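Local coordinates for hypothetical protein (Parabacteroides merdae, PDB 4OO3) that is of unknown function but is probably an NAD(P)-dependent oxidoreductase built from a Rossmann-type nucleotide-binding domain and an oxidoreductase C-terminal domain, at residues Glu154-Leu163 and Val385-Val393; Lys311-Ser319 and Ile330-Tyr338. One frame throughout, in Å; residues are numbered along the deposited sequence.

Contact 1: residues Glu154-Leu163 and Val385-Val393; sequences EITTMLQREL and VEIPAKYRV
With chi1 at -175°, Ile-155 swings CG1 to the side opposite its own backbone N and lays it against Tyr-391 CB at 3.7 Å, while Ile-387 sends its CG2 branch the same way relative to its backbone, so that CG2 comes within 3.8 Å of Ile-155 CG1 as the two side chains run alongside one another, pointing opposite ways. The contact joins helix 155-164 along its length to the end of strand 382-386, a member of the mixed sheet, and to the short 3-10 turn after it; the helix packs on this part of the sheet, its Leu-159 and Leu-163 also touching Leu-342 of strand 341-346. Three positions along one side of the helix make the main part of the apolar seam. Beyond Ile-155, Leu-159 CD1 meets Ile-387 CG1 at 3.7 Å, tip to tip, and Leu-163 CD1 lies beside Val-385 CG2. Thr-156 crosses Ile-387 at about a right angle, its CG2 3.8 Å from Ile-387 CD1. No direct hydrogen bond crosses the interface. At the helix start Glu-154 is the N-cap: its OE2 accepts from Thr-156 N, and OE1 takes both Thr-157 N and Thr-156 OG1, three bonds that fix the carboxylate. Arg-392, bent at chi2 (-63°), brings its guanidinium over Ile-155 CG2, which lies on one face; NH1 also bonds to Pro-340 O. Glu-154 OE2 and Arg-392 NH1 are 4.2 Å apart, too far for a salt bridge, and no N-H is aimed at the oxygen, although their opposite charges would probably still attract. One water closes that gap, donating to Glu-154 OE2 at 2.7 Å and accepting from Arg-392 NH1. A second water links the backbones, accepting from Ile-155 N at 2.9 Å and donating to Tyr-391 O.

Contact 2: residues Lys311-Ser319 and Ile330-Tyr338; sequences KGGGDTHFS and IRQGKEQNY
The Tyr-338 ring is sandwiched between backbone groups: Gly-313 C and Gly-314 N lie over one face, Gly-313 C 3.3 Å above the plane toward the rim, and Gly-333 C lies 3.5 Å from the plane on the opposite face, toward the rim. Thr-316 CG2 sits in the ring plane at the edge, 3.6 Å from Tyr-338 CE1. A CH-pi contact adds to the first face, with Gly-314 CA 4.0 Å from the ring centroid and 9° off its normal. Next to this glycine-rich approach, the two segments belong to an antiparallel beta hairpin of strands 316-322 and 326-332 within the mixed sheet. His-317/Gln-332 and Ser-319/Ile-330 are hydrogen-bonded pairs, flanking the non-hydrogen-bonded pair Phe-318/Arg-331. The imidazole of His-317 meets Ile-330 CG2 at its edge, and its ND1 bonds to Ser-187 OG on the neighbouring strand 183-190. Extended from CG onward, with chi1 at -177°, Gln-332 carries NE2 past the end of the ladder to Asp-315 O at 2.9 Å. That acceptor lies in the amide plane of Gln-332, yet NE2 approaches 56° out of the carbonyl plane. Gly-333 O accepts from Gln-336 N and Tyr-338 N, holding the turn that delivers the ring. Beyond the ladder, then, one amide-to-carbonyl bond from Gln-332 and van der Waals and CH-pi packing of Tyr-338 on the glycine backbone take over from strand pairing.

How the contacts relate
Contact 1 and contact 2 have centres about 16 Å apart and meet through helix 155-164, which rests on the hairpin of contact 2. Thr-156 CB lies 3.6 Å from Ile-330 CD1, so Thr-156, one of the residues touching Ile-387 in contact 1, also packs on the strand of contact 2. Ile-330 therefore has the paired strand along its backbone and the helix against its side chain. Both contacts reach the same mixed sheet: strand 341-346 lies between strands 326-332 and 382-386, and Leu-342 touches side chains from each contact. In sequence, both segments of contact 2 fall between those of contact 1. No ligand or active-site residue is identified at either contact.

Contact 1: residues Glu154-Leu163 and Val385-Val393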
# COMPACT_ATOMS: atom_id res chain seq x y z
N GLU A 154 -3.49 10.20 -0.59
CA GLU A 154 -2.44 11.20 -0.47
C GLU A 154 -2.65 12.29 -1.52
O GLU A 154 -3.01 12.01 -2.67
CB GLU A 154 -1.07 10.53 -0.59
CG GLU A 154 0.11 11.47 -0.41
CD GLU A 154 0.40 12.26 -1.66
OE1 GLU A 154 0.36 11.66 -2.76
OE2 GLU A 154 0.66 13.49 -1.55
N ILE A 155 -2.42 13.53 -1.12
CA ILE A 155 -2.87 14.70 -1.89
C ILE A 155 -2.24 14.85 -3.28
O ILE A 155 -2.96 15.13 -4.24
CB ILE A 155 -2.73 16.02 -1.06
CG1 ILE A 155 -3.30 17.22 -1.82
CG2 ILE A 155 -1.28 16.28 -0.67
CD1 ILE A 155 -4.76 17.09 -2.19
N THR A 156 -0.92 14.67 -3.41
CA THR A 156 -0.27 14.79 -4.73
C THR A 156 -0.79 13.74 -5.69
O THR A 156 -0.99 14.01 -6.87
CB THR A 156 1.27 14.73 -4.68
OG1 THR A 156 1.70 13.46 -4.16
CG2 THR A 156 1.84 15.87 -3.84
N THR A 157 -1.00 12.53 -5.18
CA THR A 157 -1.59 11.46 -5.97
C THR A 157 -2.98 11.85 -6.48
O THR A 157 -3.28 11.66 -7.66
CB THR A 157 -1.63 10.14 -5.18
OG1 THR A 157 -0.35 9.51 -5.26
CG2 THR A 157 -2.68 9.18 -5.72
N MSE A 158 -3.80 12.42 -5.60
CA MSE A 158 -5.16 12.80 -5.97
C MSE A 158 -5.14 13.89 -7.01
O MSE A 158 -5.98 13.90 -7.90
CB MSE A 158 -5.98 13.27 -4.76
CG MSE A 158 -6.27 12.10 -3.84
SE MSE A 158 -7.14 12.72 -2.19
CE MSE A 158 -8.95 12.89 -2.93
N LEU A 159 -4.17 14.80 -6.92
CA LEU A 159 -4.09 15.89 -7.89
C LEU A 159 -3.56 15.40 -9.23
O LEU A 159 -3.96 15.89 -10.29
CB LEU A 159 -3.24 17.05 -7.34
CG LEU A 159 -3.91 17.82 -6.21
CD1 LEU A 159 -2.94 18.77 -5.52
CD2 LEU A 159 -5.11 18.59 -6.72
N GLN A 160 -2.67 14.42 -9.19
CA GLN A 160 -2.13 13.81 -10.39
C GLN A 160 -3.27 13.15 -11.18
O GLN A 160 -3.43 13.41 -12.37
CB GLN A 160 -1.06 12.78 -10.02
CG GLN A 160 0.19 12.85 -10.86
CD GLN A 160 1.15 11.72 -10.57
OE1 GLN A 160 0.89 10.88 -9.71
NE2 GLN A 160 2.26 11.70 -11.28
N ARG A 161 -4.06 12.32 -10.50
CA ARG A 161 -5.25 11.71 -11.10
C ARG A 161 -6.18 12.76 -11.71
O ARG A 161 -6.63 12.59 -12.85
CB ARG A 161 -6.01 10.90 -10.03
CG ARG A 161 -7.31 10.23 -10.48
CD ARG A 161 -7.78 9.28 -9.39
NE ARG A 161 -9.21 8.97 -9.42
CZ ARG A 161 -9.75 7.77 -9.63
NH1 ARG A 161 -9.00 6.70 -9.87
NH2 ARG A 161 -11.06 7.63 -9.61
N GLU A 162 -6.45 13.83 -10.97
CA GLU A 162 -7.36 14.89 -11.43
C GLU A 162 -6.84 15.58 -12.68
O GLU A 162 -7.58 15.72 -13.65
CB GLU A 162 -7.63 15.93 -10.34
CG GLU A 162 -9.06 15.91 -9.84
CD GLU A 162 -10.04 16.50 -10.83
OE1 GLU A 162 -9.73 17.55 -11.44
OE2 GLU A 162 -11.13 15.93 -11.00
N LEU A 163 -5.58 16.00 -12.63
CA LEU A 163 -4.96 16.72 -13.74
C LEU A 163 -4.86 15.87 -15.01
O LEU A 163 -5.00 16.39 -16.12
CB LEU A 163 -3.59 17.24 -13.34
CG LEU A 163 -3.56 18.36 -12.29
CD1 LEU A 163 -2.12 18.75 -12.00
CD2 LEU A 163 -4.35 19.58 -12.75
N VAL A 385 2.49 22.73 -8.55
CA VAL A 385 1.16 22.80 -7.97
C VAL A 385 1.26 23.11 -6.49
O VAL A 385 1.60 22.26 -5.69
CB VAL A 385 0.37 21.48 -8.16
CG1 VAL A 385 -1.03 21.59 -7.57
CG2 VAL A 385 0.29 21.11 -9.64
N GLU A 386 0.97 24.36 -6.14
CA GLU A 386 1.00 24.81 -4.76
C GLU A 386 -0.14 24.15 -3.98
O GLU A 386 -1.30 24.31 -4.33
CB GLU A 386 0.86 26.34 -4.73
CG GLU A 386 1.25 27.02 -3.42
CD GLU A 386 0.95 28.51 -3.43
OE1 GLU A 386 0.56 29.06 -4.48
OE2 GLU A 386 1.10 29.15 -2.36
N ILE A 387 0.20 23.41 -2.94
CA ILE A 387 -0.77 22.68 -2.13
C ILE A 387 -0.74 23.19 -0.69
O ILE A 387 0.30 23.11 -0.04
CB ILE A 387 -0.44 21.18 -2.12
CG1 ILE A 387 -0.48 20.61 -3.54
CG2 ILE A 387 -1.43 20.42 -1.23
CD1 ILE A 387 0.33 19.34 -3.71
N PRO A 388 -1.87 23.72 -0.19
CA PRO A 388 -1.97 24.13 1.21
C PRO A 388 -1.57 23.04 2.21
O PRO A 388 -1.84 21.86 2.00
CB PRO A 388 -3.45 24.46 1.37
CG PRO A 388 -3.86 24.93 0.02
CD PRO A 388 -3.06 24.13 -0.96
N ALA A 389 -0.93 23.46 3.31
CA ALA A 389 -0.44 22.55 4.34
C ALA A 389 -1.53 21.68 4.94
O ALA A 389 -1.24 20.58 5.39
CB ALA A 389 0.26 23.33 5.44
N LYS A 390 -2.77 22.17 4.96
CA LYS A 390 -3.89 21.43 5.54
C LYS A 390 -4.15 20.08 4.87
O LYS A 390 -4.64 19.16 5.51
CB LYS A 390 -5.18 22.27 5.55
CG LYS A 390 -5.54 22.92 4.22
CD LYS A 390 -7.05 22.96 3.98
CE LYS A 390 -7.58 21.61 3.50
NZ LYS A 390 -9.04 21.61 3.23
N TYR A 391 -3.82 19.97 3.58
CA TYR A 391 -3.96 18.70 2.85
C TYR A 391 -2.91 17.64 3.22
O TYR A 391 -3.06 16.48 2.84
CB TYR A 391 -3.91 18.94 1.35
CG TYR A 391 -5.09 19.70 0.79
CD1 TYR A 391 -6.30 19.07 0.55
CD2 TYR A 391 -4.98 21.06 0.49
CE1 TYR A 391 -7.38 19.76 0.03
CE2 TYR A 391 -6.06 21.76 -0.04
CZ TYR A 391 -7.25 21.11 -0.26
OH TYR A 391 -8.32 21.80 -0.78
N ARG A 392 -1.85 18.03 3.93
CA ARG A 392 -0.80 17.09 4.33
C ARG A 392 -1.23 16.36 5.59
O ARG A 392 -0.62 16.49 6.64
CB ARG A 392 0.53 17.82 4.57
CG ARG A 392 1.00 18.66 3.39
CD ARG A 392 1.29 17.81 2.17
NE ARG A 392 1.81 18.63 1.07
CZ ARG A 392 2.47 18.16 0.02
NH1 ARG A 392 2.72 16.86 -0.11
NH2 ARG A 392 2.88 19.01 -0.92
N VAL A 393 -2.28 15.56 5.46
CA VAL A 393 -2.92 14.92 6.60
C VAL A 393 -2.13 13.75 7.17
O VAL A 393 -2.40 13.34 8.30
CB VAL A 393 -4.36 14.46 6.27
CG1 VAL A 393 -5.27 15.67 6.07
CG2 VAL A 393 -4.40 13.53 5.06
O HOH W 1 1.43 14.35 0.89
O HOH W 2 -2.17 13.91 1.77

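Contact 2: residues Lys311-Ser319 and Ile330-Tyr338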
# COMPACT_ATOMS: atom_id res chain seq x y z
N LYS A 311 21.48 11.60 8.44
CA LYS A 311 20.74 12.69 9.08
C LYS A 311 20.47 13.78 8.04
O LYS A 311 21.30 14.01 7.15
CB LYS A 311 21.54 13.28 10.25
N GLY A 312 19.31 14.41 8.13
CA GLY A 312 18.87 15.35 7.09
C GLY A 312 18.60 14.62 5.78
O GLY A 312 18.87 15.14 4.69
N GLY A 313 18.09 13.40 5.90
CA GLY A 313 17.76 12.55 4.76
C GLY A 313 16.36 12.03 4.94
O GLY A 313 15.59 12.56 5.75
N GLY A 314 16.01 11.00 4.18
CA GLY A 314 14.68 10.40 4.30
C GLY A 314 14.28 9.55 3.11
O GLY A 314 15.06 9.33 2.18
N ASP A 315 13.04 9.07 3.15
CA ASP A 315 12.48 8.28 2.06
C ASP A 315 12.24 9.18 0.85
O ASP A 315 11.72 10.28 0.99
CB ASP A 315 11.16 7.64 2.49
CG ASP A 315 11.34 6.64 3.61
OD1 ASP A 315 12.49 6.30 3.96
OD2 ASP A 315 10.32 6.18 4.14
N THR A 316 12.65 8.71 -0.32
CA THR A 316 12.50 9.48 -1.55
C THR A 316 11.48 8.85 -2.50
O THR A 316 11.18 7.66 -2.42
CB THR A 316 13.85 9.66 -2.28
OG1 THR A 316 14.34 8.40 -2.73
CG2 THR A 316 14.87 10.29 -1.34
N HIS A 317 10.94 9.68 -3.40
CA HIS A 317 10.05 9.21 -4.45
C HIS A 317 10.07 10.14 -5.65
O HIS A 317 10.05 11.36 -5.50
CB HIS A 317 8.61 9.07 -3.95
CG HIS A 317 7.67 8.49 -4.96
ND1 HIS A 317 7.52 7.14 -5.16
CD2 HIS A 317 6.83 9.09 -5.85
CE1 HIS A 317 6.64 6.92 -6.12
NE2 HIS A 317 6.21 8.09 -6.56
N PHE A 318 10.15 9.55 -6.84
CA PHE A 318 10.09 10.28 -8.11
C PHE A 318 9.17 9.53 -9.04
O PHE A 318 9.24 8.31 -9.13
CB PHE A 318 11.47 10.40 -8.76
CG PHE A 318 11.42 10.81 -10.22
CD1 PHE A 318 11.24 12.14 -10.59
CD2 PHE A 318 11.56 9.87 -11.23
CE1 PHE A 318 11.21 12.51 -11.92
CE2 PHE A 318 11.53 10.23 -12.56
CZ PHE A 318 11.35 11.56 -12.90
N SER A 319 8.31 10.27 -9.74
CA SER A 319 7.42 9.67 -10.72
C SER A 319 7.11 10.61 -11.88
O SER A 319 7.14 11.84 -11.73
CB SER A 319 6.11 9.21 -10.07
OG SER A 319 5.35 10.32 -9.62
N ILE A 330 6.12 14.04 -9.90
CA ILE A 330 6.28 14.13 -8.46
C ILE A 330 7.77 14.11 -8.16
O ILE A 330 8.49 13.26 -8.67
CB ILE A 330 5.67 12.94 -7.71
CG1 ILE A 330 4.18 12.78 -8.04
CG2 ILE A 330 5.87 13.10 -6.21
CD1 ILE A 330 3.31 13.88 -7.49
N ARG A 331 8.21 15.05 -7.33
CA ARG A 331 9.54 15.00 -6.74
C ARG A 331 9.39 14.95 -5.23
O ARG A 331 8.56 15.67 -4.65
CB ARG A 331 10.37 16.21 -7.14
CG ARG A 331 10.71 16.25 -8.62
CD ARG A 331 11.35 17.58 -8.98
NE ARG A 331 10.89 18.04 -10.29
CZ ARG A 331 11.34 17.58 -11.45
NH1 ARG A 331 12.28 16.64 -11.50
NH2 ARG A 331 10.85 18.06 -12.58
N GLN A 332 10.18 14.08 -4.61
CA GLN A 332 10.22 13.95 -3.17
C GLN A 332 11.65 13.58 -2.76
O GLN A 332 11.97 12.41 -2.56
CB GLN A 332 9.22 12.90 -2.70
CG GLN A 332 9.15 12.75 -1.20
CD GLN A 332 8.40 11.51 -0.79
OE1 GLN A 332 7.21 11.38 -1.06
NE2 GLN A 332 9.09 10.59 -0.12
N GLY A 333 12.49 14.59 -2.68
CA GLY A 333 13.89 14.42 -2.33
C GLY A 333 14.31 15.48 -1.35
O GLY A 333 13.46 16.13 -0.73
N LYS A 334 15.63 15.65 -1.20
CA LYS A 334 16.22 16.65 -0.29
C LYS A 334 15.64 18.03 -0.58
O LYS A 334 15.18 18.72 0.32
CB LYS A 334 17.75 16.68 -0.47
CG LYS A 334 18.53 17.39 0.63
CD LYS A 334 19.08 16.40 1.65
CE LYS A 334 20.23 16.98 2.46
NZ LYS A 334 19.77 17.97 3.47
N GLU A 335 15.67 18.39 -1.86
CA GLU A 335 15.11 19.65 -2.36
C GLU A 335 13.72 19.97 -1.82
O GLU A 335 13.43 21.13 -1.52
CB GLU A 335 15.05 19.60 -3.89
CG GLU A 335 16.39 19.82 -4.57
CD GLU A 335 16.71 21.28 -4.79
OE1 GLU A 335 16.06 22.14 -4.16
OE2 GLU A 335 17.61 21.57 -5.61
N GLN A 336 12.87 18.96 -1.70
CA GLN A 336 11.48 19.15 -1.26
C GLN A 336 11.29 18.82 0.21
O GLN A 336 10.15 18.71 0.67
CB GLN A 336 10.53 18.30 -2.11
CG GLN A 336 10.53 18.64 -3.60
CD GLN A 336 11.70 18.04 -4.36
OE1 GLN A 336 12.20 16.97 -4.01
NE2 GLN A 336 12.14 18.73 -5.40
N ASN A 337 12.38 18.66 0.95
CA ASN A 337 12.33 18.29 2.36
C ASN A 337 11.62 16.93 2.56
O ASN A 337 10.94 16.70 3.56
CB ASN A 337 11.64 19.40 3.16
CG ASN A 337 12.21 19.55 4.56
OD1 ASN A 337 12.15 18.63 5.37
ND2 ASN A 337 12.76 20.73 4.84
N TYR A 338 11.81 16.05 1.58
CA TYR A 338 11.22 14.70 1.57
C TYR A 338 9.70 14.70 1.74
O TYR A 338 9.13 13.75 2.27
CB TYR A 338 11.93 13.82 2.61
CG TYR A 338 13.43 13.78 2.35
CD1 TYR A 338 13.95 13.04 1.29
CD2 TYR A 338 14.31 14.52 3.14
CE1 TYR A 338 15.30 13.02 1.03
CE2 TYR A 338 15.68 14.51 2.88
CZ TYR A 338 16.17 13.75 1.83
OH TYR A 338 17.51 13.71 1.54